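Local atomic coordinates of Acarbose/maltose binding protein GacH (Streptomyces glaucescens, PDB entry 3K01), a protein that binds acarbose and an acarbose homolog, and probably maltose, as the solute receptor of an ABC transporter. Residues I173-Y183 and A248-V258; A135-L143 and L334-Y342. One frame throughout, in Å; residues are numbered along the deposited sequence.

How the interactions relate
Following the chain from its N-terminal end, the first segment met is 135-143, on strand 132-148; the chain returns to it some 190 residues later, when the loop 334-342 after helix 322-332 packs on it and closes interaction 2. Inside that long loop lies interaction 1, in which the end of helix 163-177 and strand 180-183 meet the end of helix 241-251 and strand 254-259; the two contacts are therefore nested. Their centres lie about 31 Å apart, yet both reach one sheet, since strand 254-259 pairs antiparallel with strand 132-148. They also touch directly, Val258 CG1 packing 3.7 Å from Leu143 CB.

Interaction 1 (I173-Y183 and A248-V258); sequences ITEKTGATGLY and AFKSGKVAMMV
Val254 stands with CG1 beside its own backbone N (chi1 -60°), a rotation that lays this methyl against the backbone of Leu182 and Tyr183 and sets CG2 3.8 Å from Tyr183 CB. Tyr183, its ring swung anti to the backbone N (chi1 -172°), brings CD1 obliquely to Ala248 CB, and its hydroxyl is held by Asp237. Around these groups runs a parallel strand pairing, 180-183 beside 254-259, each strand following a helix, in the alpha/beta architecture of a periplasmic-type solute-binding protein.

Thr180 N donates to Lys253 O at 2.9 Å, Ala255 N returns a bond to Thr180 O at 3.0 Å, and further on Tyr183 N reaches Met256 O in the straightest bond of the set (N-H...O 165°). Each strand turns a corner partway, one at Gly181 and the other at Ala255. Met256, its chain bent at chi3, packs CE 3.4 Å from Gly181 O; the missing side chain of the glycine probably eases this approach, since a CB there would lie near CE.

Helix 241-251 ends in a Schellman motif at Gly252, whose positive phi suits glycine; helix 163-177 gives way to another glycine, Gly178, also at positive phi. Small Ala179 lets the loops approach closely, its CB lying 3.4 Å from Gly252 O. From the last turn of helix 163-177, branched Ile173 fills the apolar side with CD1 near Ala255 CB and Met256 CE. Just past it, Thr174 OG1 ties the helix to the following loop with a bond of 2.7 Å to Ala179 O.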
loop_
_atom_site.group_PDB
_atom_site.type_symbol
_atom_site.label_atom_id
_atom_site.label_comp_id
_atom_site.label_asym_id
_atom_site.label_seq_id
_atom_site.Cartn_x
_atom_site.Cartn_y
_atom_site.Cartn_z
ATOM N N ILE A 173 4.960 20.059 21.594
ATOM C CA ILE A 173 6.270 19.725 21.073
ATOM C C ILE A 173 7.007 21.002 20.673
ATOM O O ILE A 173 8.188 21.197 21.022
ATOM C CB ILE A 173 6.122 18.731 19.906
ATOM C CG1 ILE A 173 5.720 17.358 20.452
ATOM C CG2 ILE A 173 7.439 18.640 19.137
ATOM C CD1 ILE A 173 5.080 16.464 19.377
ATOM N N THR A 174 6.355 21.898 19.955
ATOM C CA THR A 174 7.012 23.138 19.559
ATOM C C THR A 174 7.420 23.967 20.790
ATOM O O THR A 174 8.536 24.488 20.860
ATOM C CB THR A 174 6.164 23.932 18.572
ATOM O OG1 THR A 174 5.914 23.097 17.437
ATOM C CG2 THR A 174 6.909 25.184 18.110
ATOM N N GLU A 175 6.532 24.094 21.772
ATOM C CA GLU A 175 6.855 24.916 22.939
ATOM C C GLU A 175 8.072 24.362 23.659
ATOM O O GLU A 175 8.924 25.127 24.147
ATOM C CB GLU A 175 5.651 25.000 23.873
ATOM C CG GLU A 175 5.832 25.947 25.058
ATOM C CD GLU A 175 6.271 25.261 26.328
ATOM O OE1 GLU A 175 6.580 24.064 26.330
ATOM O OE2 GLU A 175 6.309 25.950 27.384
ATOM N N LYS A 176 8.123 23.056 23.822
ATOM C CA LYS A 176 9.155 22.426 24.653
ATOM C C LYS A 176 10.485 22.231 23.960
ATOM O O LYS A 176 11.538 22.255 24.612
ATOM C CB LYS A 176 8.659 21.052 25.135
ATOM C CG LYS A 176 9.508 20.379 26.214
ATOM C CD LYS A 176 9.054 20.803 27.609
ATOM C CE LYS A 176 9.967 20.229 28.659
ATOM N NZ LYS A 176 9.458 20.755 29.944
ATOM N N THR A 177 10.449 21.979 22.653
ATOM C CA THR A 177 11.629 21.520 21.915
ATOM C C THR A 177 11.969 22.385 20.706
ATOM O O THR A 177 13.059 22.240 20.162
ATOM C CB THR A 177 11.460 20.065 21.406
ATOM O OG1 THR A 177 10.580 20.047 20.267
ATOM C CG2 THR A 177 10.950 19.108 22.485
ATOM N N GLY A 178 11.048 23.223 20.259
ATOM C CA GLY A 178 11.229 23.974 19.029
ATOM C C GLY A 178 10.868 23.189 17.761
ATOM O O GLY A 178 10.743 23.794 16.699
ATOM N N ALA A 179 10.755 21.863 17.829
ATOM C CA ALA A 179 10.393 21.083 16.639
ATOM C C ALA A 179 8.953 21.342 16.254
ATOM O O ALA A 179 8.119 21.576 17.111
ATOM C CB ALA A 179 10.595 19.616 16.910
ATOM N N THR A 180 8.675 21.285 14.959
ATOM C CA THR A 180 7.289 21.264 14.480
ATOM C C THR A 180 6.697 19.869 14.744
ATOM O O THR A 180 7.428 18.870 14.727
ATOM C CB THR A 180 7.277 21.611 12.984
ATOM O OG1 THR A 180 7.623 22.988 12.854
ATOM C CG2 THR A 180 5.923 21.394 12.330
ATOM N N GLY A 181 5.406 19.789 15.031
ATOM C CA GLY A 181 4.815 18.462 15.277
ATOM C C GLY A 181 4.957 17.477 14.136
ATOM O O GLY A 181 5.461 16.374 14.335
ATOM N N LEU A 182 4.501 17.885 12.949
ATOM C CA LEU A 182 4.299 16.948 11.851
ATOM C C LEU A 182 4.902 17.463 10.562
ATOM O O LEU A 182 4.751 18.643 10.216
ATOM C CB LEU A 182 2.784 16.779 11.649
ATOM C CG LEU A 182 2.294 15.867 10.518
ATOM C CD1 LEU A 182 2.699 14.401 10.731
ATOM C CD2 LEU A 182 0.801 15.963 10.283
ATOM N N TYR A 183 5.528 16.572 9.790
ATOM C CA TYR A 183 5.764 16.856 8.373
ATOM C C TYR A 183 4.617 16.281 7.593
ATOM O O TYR A 183 4.413 15.075 7.660
ATOM C CB TYR A 183 7.093 16.281 7.854
ATOM C CG TYR A 183 7.357 16.782 6.458
ATOM C CD1 TYR A 183 8.141 17.908 6.254
ATOM C CD2 TYR A 183 6.751 16.205 5.355
ATOM C CE1 TYR A 183 8.342 18.429 4.975
ATOM C CE2 TYR A 183 6.967 16.707 4.070
ATOM C CZ TYR A 183 7.748 17.794 3.907
ATOM O OH TYR A 183 7.916 18.277 2.627
ATOM N N ALA A 248 13.485 16.149 7.313
ATOM C CA ALA A 248 12.848 16.803 8.457
ATOM C C ALA A 248 12.704 15.823 9.614
ATOM O O ALA A 248 12.943 16.196 10.793
ATOM C CB ALA A 248 11.481 17.378 8.074
ATOM N N PHE A 249 12.283 14.600 9.325
ATOM C CA PHE A 249 12.048 13.664 10.406
ATOM C C PHE A 249 13.372 13.134 10.976
ATOM O O PHE A 249 13.532 13.012 12.202
ATOM C CB PHE A 249 11.163 12.514 9.929
ATOM C CG PHE A 249 10.790 11.551 11.001
ATOM C CD1 PHE A 249 9.779 11.876 11.893
ATOM C CD2 PHE A 249 11.479 10.371 11.175
ATOM C CE1 PHE A 249 9.414 10.975 12.897
ATOM C CE2 PHE A 249 11.114 9.478 12.207
ATOM C CZ PHE A 249 10.086 9.787 13.068
ATOM N N LYS A 250 14.312 12.789 10.106
ATOM C CA LYS A 250 15.615 12.280 10.567
ATOM C C LYS A 250 16.385 13.267 11.411
ATOM O O LYS A 250 17.144 12.861 12.327
ATOM C CB LYS A 250 16.461 11.853 9.377
ATOM C CG LYS A 250 15.930 10.534 8.748
ATOM C CD LYS A 250 16.465 10.281 7.347
ATOM C CE LYS A 250 17.956 10.017 7.323
ATOM N NZ LYS A 250 18.422 9.791 5.922
ATOM N N SER A 251 16.208 14.546 11.120
ATOM C CA SER A 251 16.930 15.596 11.829
ATOM C C SER A 251 16.196 16.126 13.057
ATOM O O SER A 251 16.779 16.873 13.843
ATOM C CB SER A 251 17.179 16.776 10.897
ATOM O OG SER A 251 15.960 17.426 10.582
ATOM N N GLY A 252 14.922 15.786 13.243
ATOM C CA GLY A 252 14.167 16.345 14.356
ATOM C C GLY A 252 13.595 17.721 14.107
ATOM O O GLY A 252 13.060 18.341 15.027
ATOM N N LYS A 253 13.643 18.212 12.873
ATOM C CA LYS A 253 12.900 19.418 12.534
ATOM C C LYS A 253 11.396 19.209 12.800
ATOM O O LYS A 253 10.675 20.129 13.194
ATOM C CB LYS A 253 13.145 19.779 11.078
ATOM C CG LYS A 253 12.504 21.079 10.669
ATOM C CD LYS A 253 12.891 21.425 9.245
ATOM C CE LYS A 253 12.340 22.791 8.884
ATOM N NZ LYS A 253 12.737 23.213 7.520
ATOM N N VAL A 254 10.928 17.985 12.548
ATOM C CA VAL A 254 9.587 17.584 12.992
ATOM C C VAL A 254 9.699 16.377 13.923
ATOM O O VAL A 254 10.695 15.633 13.861
ATOM C CB VAL A 254 8.636 17.213 11.816
ATOM C CG1 VAL A 254 8.470 18.404 10.898
ATOM C CG2 VAL A 254 9.145 16.013 11.041
ATOM N N ALA A 255 8.652 16.162 14.714
ATOM C CA ALA A 255 8.600 15.011 15.598
ATOM C C ALA A 255 7.866 13.810 15.020
ATOM O O ALA A 255 7.968 12.694 15.566
ATOM C CB ALA A 255 7.948 15.406 16.911
ATOM N N MET A 256 7.094 14.033 13.952
ATOM C CA MET A 256 6.195 13.013 13.383
ATOM C C MET A 256 6.147 13.139 11.891
ATOM O O MET A 256 6.281 14.235 11.359
ATOM C CB MET A 256 4.779 13.195 13.939
ATOM C CG MET A 256 4.700 12.983 15.448
ATOM S SD MET A 256 3.046 13.172 16.150
ATOM C CE MET A 256 2.983 14.980 16.278
ATOM N N MET A 257 5.876 12.025 11.214
ATOM C CA MET A 257 5.585 12.051 9.764
ATOM C C MET A 257 4.701 10.842 9.529
ATOM O O MET A 257 4.597 9.964 10.367
ATOM C CB MET A 257 6.838 11.954 8.898
ATOM C CG MET A 257 7.555 10.623 9.025
ATOM S SD MET A 257 8.893 10.475 7.803
ATOM C CE MET A 257 9.706 8.959 8.278
ATOM N N VAL A 258 4.048 10.793 8.373
ATOM C CA VAL A 258 3.329 9.585 7.962
ATOM C C VAL A 258 4.146 8.907 6.869
ATOM O O VAL A 258 4.662 9.567 5.969
ATOM C CB VAL A 258 1.939 9.957 7.466
ATOM C CG1 VAL A 258 1.229 8.763 6.807
ATOM C CG2 VAL A 258 1.132 10.509 8.610
HETATM O O HOH W 1 12.106 23.108 14.039
HETATM O O HOH W 2 3.480 12.975 6.303
#

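Interaction 2 (A135-L143 and L334-Y342); sequences AVPQVIDTL and LLPTRTSVY
One polar link between strand 132-148 and the loop 334-342 is direct: Ile140 N donates to Leu335 O at 3.1 Å (N-H...O 160°). Val139 CA also lies 3.2 Å from Leu335 O, a CA-H...O contact. On the same two residues, a water donates to Ile140 O and accepts from Leu335 N, in place of a second backbone bond. Within the loop, Tyr342 OH donates to a lone pair of Pro336 O, 2.7 Å away in the carbonyl plane, and Pro336 CG rests over one face of the ring, toward its rim.

The apolar contacts come from branched side chains. With CG1 beside its own N (chi1 -65°), Val139 points that methyl at Leu334 CB, 3.8 Å away, and Ile140 CG2 meets Leu335 CB at 4.2 Å. Carbon also meets carbonyl: Ile140 CG2 lies 3.4 Å from Pro336 O, and Leu335 CB 3.3 Å from Ile140 O. Thr337 serves both kinds, its CG2 over the backbone of Gln138 and its OG1 bonded to His119 and Gln325. On the strand's other flank Gln138 and Val139 form a classic beta bulge opposite Trp298.

The loop between helices 322-332 and 345-348 is thus laid on strand 132-148 of the mixed sheet mainly by packing of Leu335, Val139, Ile140 and Thr337, Leu335 also touching Phe356 and Val360 of helix 351-360, while Tyr342 satisfies the buried carbonyl of Pro336.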
loop_
_atom_site.group_PDB
_atom_site.type_symbol
_atom_site.label_atom_id
_atom_site.label_comp_id
_atom_site.label_asym_id
_atom_site.label_seq_id
_atom_site.Cartn_x
_atom_site.Cartn_y
_atom_site.Cartn_z
ATOM N N ALA A 135 -6.508 -13.052 -8.547
ATOM C CA ALA A 135 -5.197 -13.096 -7.900
ATOM C C ALA A 135 -5.317 -13.830 -6.593
ATOM O O ALA A 135 -6.423 -14.103 -6.128
ATOM C CB ALA A 135 -4.634 -11.659 -7.667
ATOM N N VAL A 136 -4.163 -14.101 -5.994
ATOM C CA VAL A 136 -4.069 -14.525 -4.595
ATOM C C VAL A 136 -3.147 -13.524 -3.859
ATOM O O VAL A 136 -2.198 -13.007 -4.437
ATOM C CB VAL A 136 -3.535 -15.970 -4.417
ATOM C CG1 VAL A 136 -4.551 -16.962 -4.989
ATOM C CG2 VAL A 136 -2.170 -16.160 -5.091
ATOM N N PRO A 137 -3.425 -13.258 -2.580
ATOM C CA PRO A 137 -2.616 -12.244 -1.867
ATOM C C PRO A 137 -1.237 -12.732 -1.509
ATOM O O PRO A 137 -1.021 -13.923 -1.239
ATOM C CB PRO A 137 -3.429 -11.991 -0.584
ATOM C CG PRO A 137 -4.819 -12.526 -0.884
ATOM C CD PRO A 137 -4.517 -13.745 -1.730
ATOM N N GLN A 138 -0.297 -11.798 -1.456
ATOM C CA GLN A 138 1.087 -12.121 -1.112
ATOM C C GLN A 138 1.581 -11.281 0.079
ATOM O O GLN A 138 1.838 -11.837 1.155
ATOM C CB GLN A 138 1.997 -11.963 -2.312
ATOM C CG GLN A 138 3.396 -12.478 -2.062
ATOM C CD GLN A 138 4.352 -12.012 -3.107
ATOM O OE1 GLN A 138 4.404 -10.813 -3.400
ATOM N NE2 GLN A 138 5.116 -12.944 -3.722
ATOM N N VAL A 139 1.681 -9.957 -0.088
ATOM C CA VAL A 139 2.109 -9.097 1.029
ATOM C C VAL A 139 1.236 -7.848 1.060
ATOM O O VAL A 139 0.635 -7.449 0.049
ATOM C CB VAL A 139 3.603 -8.682 0.924
ATOM C CG1 VAL A 139 4.544 -9.889 1.057
ATOM C CG2 VAL A 139 3.871 -7.966 -0.345
ATOM N N ILE A 140 1.167 -7.225 2.231
ATOM C CA ILE A 140 0.392 -5.984 2.422
ATOM C C ILE A 140 1.277 -4.902 3.019
ATOM O O ILE A 140 2.231 -5.202 3.726
ATOM C CB ILE A 140 -0.842 -6.252 3.352
ATOM C CG1 ILE A 140 -1.774 -5.021 3.502
ATOM C CG2 ILE A 140 -0.415 -6.804 4.720
ATOM C CD1 ILE A 140 -3.194 -5.402 3.901
ATOM N N ASP A 141 0.957 -3.648 2.716
ATOM C CA ASP A 141 1.548 -2.572 3.492
ATOM C C ASP A 141 0.561 -1.404 3.548
ATOM O O ASP A 141 -0.563 -1.471 3.021
ATOM C CB ASP A 141 2.933 -2.188 2.949
ATOM C CG ASP A 141 2.899 -1.730 1.522
ATOM O OD1 ASP A 141 1.894 -1.125 1.098
ATOM O OD2 ASP A 141 3.891 -1.973 0.793
ATOM N N THR A 142 0.951 -0.360 4.271
ATOM C CA THR A 142 0.085 0.811 4.457
ATOM C C THR A 142 0.940 1.951 4.969
ATOM O O THR A 142 2.153 1.805 5.150
ATOM C CB THR A 142 -1.065 0.480 5.443
ATOM O OG1 THR A 142 -2.079 1.498 5.412
ATOM C CG2 THR A 142 -0.589 0.285 6.870
ATOM N N LEU A 143 0.292 3.080 5.208
ATOM C CA LEU A 143 0.941 4.229 5.850
ATOM C C LEU A 143 0.660 4.211 7.337
ATOM O O LEU A 143 -0.350 3.677 7.782
ATOM C CB LEU A 143 0.397 5.534 5.251
ATOM C CG LEU A 143 0.694 5.788 3.783
ATOM C CD1 LEU A 143 0.065 7.111 3.291
ATOM C CD2 LEU A 143 2.209 5.795 3.497
ATOM N N LEU A 334 8.836 -8.489 4.983
ATOM C CA LEU A 334 7.598 -8.072 4.324
ATOM C C LEU A 334 6.419 -8.588 5.096
ATOM O O LEU A 334 6.479 -9.665 5.702
ATOM C CB LEU A 334 7.566 -8.562 2.880
ATOM C CG LEU A 334 8.654 -7.977 1.989
ATOM C CD1 LEU A 334 8.657 -8.658 0.623
ATOM C CD2 LEU A 334 8.504 -6.444 1.872
ATOM N N LEU A 335 5.319 -7.856 5.064
ATOM C CA LEU A 335 4.198 -8.161 5.946
ATOM C C LEU A 335 3.244 -9.166 5.289
ATOM O O LEU A 335 2.798 -8.944 4.174
ATOM C CB LEU A 335 3.427 -6.877 6.315
ATOM C CG LEU A 335 4.311 -5.785 6.925
ATOM C CD1 LEU A 335 3.557 -4.475 6.998
ATOM C CD2 LEU A 335 4.818 -6.200 8.324
ATOM N N PRO A 336 2.925 -10.264 6.006
ATOM C CA PRO A 336 2.058 -11.270 5.388
ATOM C C PRO A 336 0.611 -10.854 5.261
ATOM O O PRO A 336 0.129 -9.954 5.958
ATOM C CB PRO A 336 2.163 -12.470 6.331
ATOM C CG PRO A 336 2.815 -11.972 7.588
ATOM C CD PRO A 336 3.367 -10.618 7.378
ATOM N N THR A 337 -0.114 -11.554 4.397
ATOM C CA THR A 337 -1.545 -11.335 4.327
ATOM C C THR A 337 -2.325 -12.372 5.100
ATOM O O THR A 337 -3.501 -12.164 5.391
ATOM C CB THR A 337 -2.043 -11.346 2.901
ATOM O OG1 THR A 337 -1.828 -12.654 2.326
ATOM C CG2 THR A 337 -1.312 -10.307 2.088
ATOM N N ARG A 338 -1.705 -13.476 5.464
ATOM C CA ARG A 338 -2.425 -14.565 6.176
ATOM C C ARG A 338 -2.459 -14.325 7.672
ATOM O O ARG A 338 -1.446 -14.166 8.264
ATOM C CB ARG A 338 -1.742 -15.893 5.883
ATOM C CG ARG A 338 -2.094 -16.432 4.495
ATOM C CD ARG A 338 -1.416 -17.772 4.234
ATOM N NE ARG A 338 -1.846 -18.331 2.970
ATOM C CZ ARG A 338 -2.954 -19.011 2.849
ATOM N NH1 ARG A 338 -3.560 -19.502 3.882
ATOM N NH2 ARG A 338 -3.421 -19.254 1.672
ATOM N N THR A 339 -3.639 -14.310 8.255
ATOM C CA THR A 339 -3.752 -14.019 9.675
ATOM C C THR A 339 -2.990 -15.042 10.522
ATOM O O THR A 339 -2.380 -14.691 11.532
ATOM C CB THR A 339 -5.221 -13.893 10.117
ATOM O OG1 THR A 339 -5.875 -15.151 9.941
ATOM C CG2 THR A 339 -5.945 -12.852 9.301
ATOM N N SER A 340 -2.977 -16.290 10.075
ATOM C CA SER A 340 -2.292 -17.360 10.803
ATOM C C SER A 340 -0.807 -17.099 10.927
ATOM O O SER A 340 -0.182 -17.475 11.940
ATOM C CB SER A 340 -2.509 -18.723 10.130
ATOM O OG SER A 340 -1.895 -18.802 8.842
ATOM N N VAL A 341 -0.217 -16.459 9.911
ATOM C CA VAL A 341 1.227 -16.298 9.894
ATOM C C VAL A 341 1.684 -15.311 10.973
ATOM O O VAL A 341 2.770 -15.441 11.525
ATOM C CB VAL A 341 1.696 -15.877 8.486
ATOM C CG1 VAL A 341 3.184 -15.592 8.442
ATOM C CG2 VAL A 341 1.363 -16.998 7.489
ATOM N N TYR A 342 0.829 -14.351 11.323
ATOM C CA TYR A 342 1.145 -13.402 12.397
ATOM C C TYR A 342 1.256 -14.061 13.762
ATOM O O TYR A 342 1.817 -13.468 14.675
ATOM C CB TYR A 342 0.104 -12.261 12.442
ATOM C CG TYR A 342 0.271 -11.275 11.305
ATOM C CD1 TYR A 342 1.171 -10.226 11.407
ATOM C CD2 TYR A 342 -0.468 -11.402 10.131
ATOM C CE1 TYR A 342 1.340 -9.322 10.356
ATOM C CE2 TYR A 342 -0.339 -10.502 9.096
ATOM C CZ TYR A 342 0.573 -9.463 9.208
ATOM O OH TYR A 342 0.744 -8.562 8.190
HETATM O O HOH W 3 4.862 -5.871 3.020
#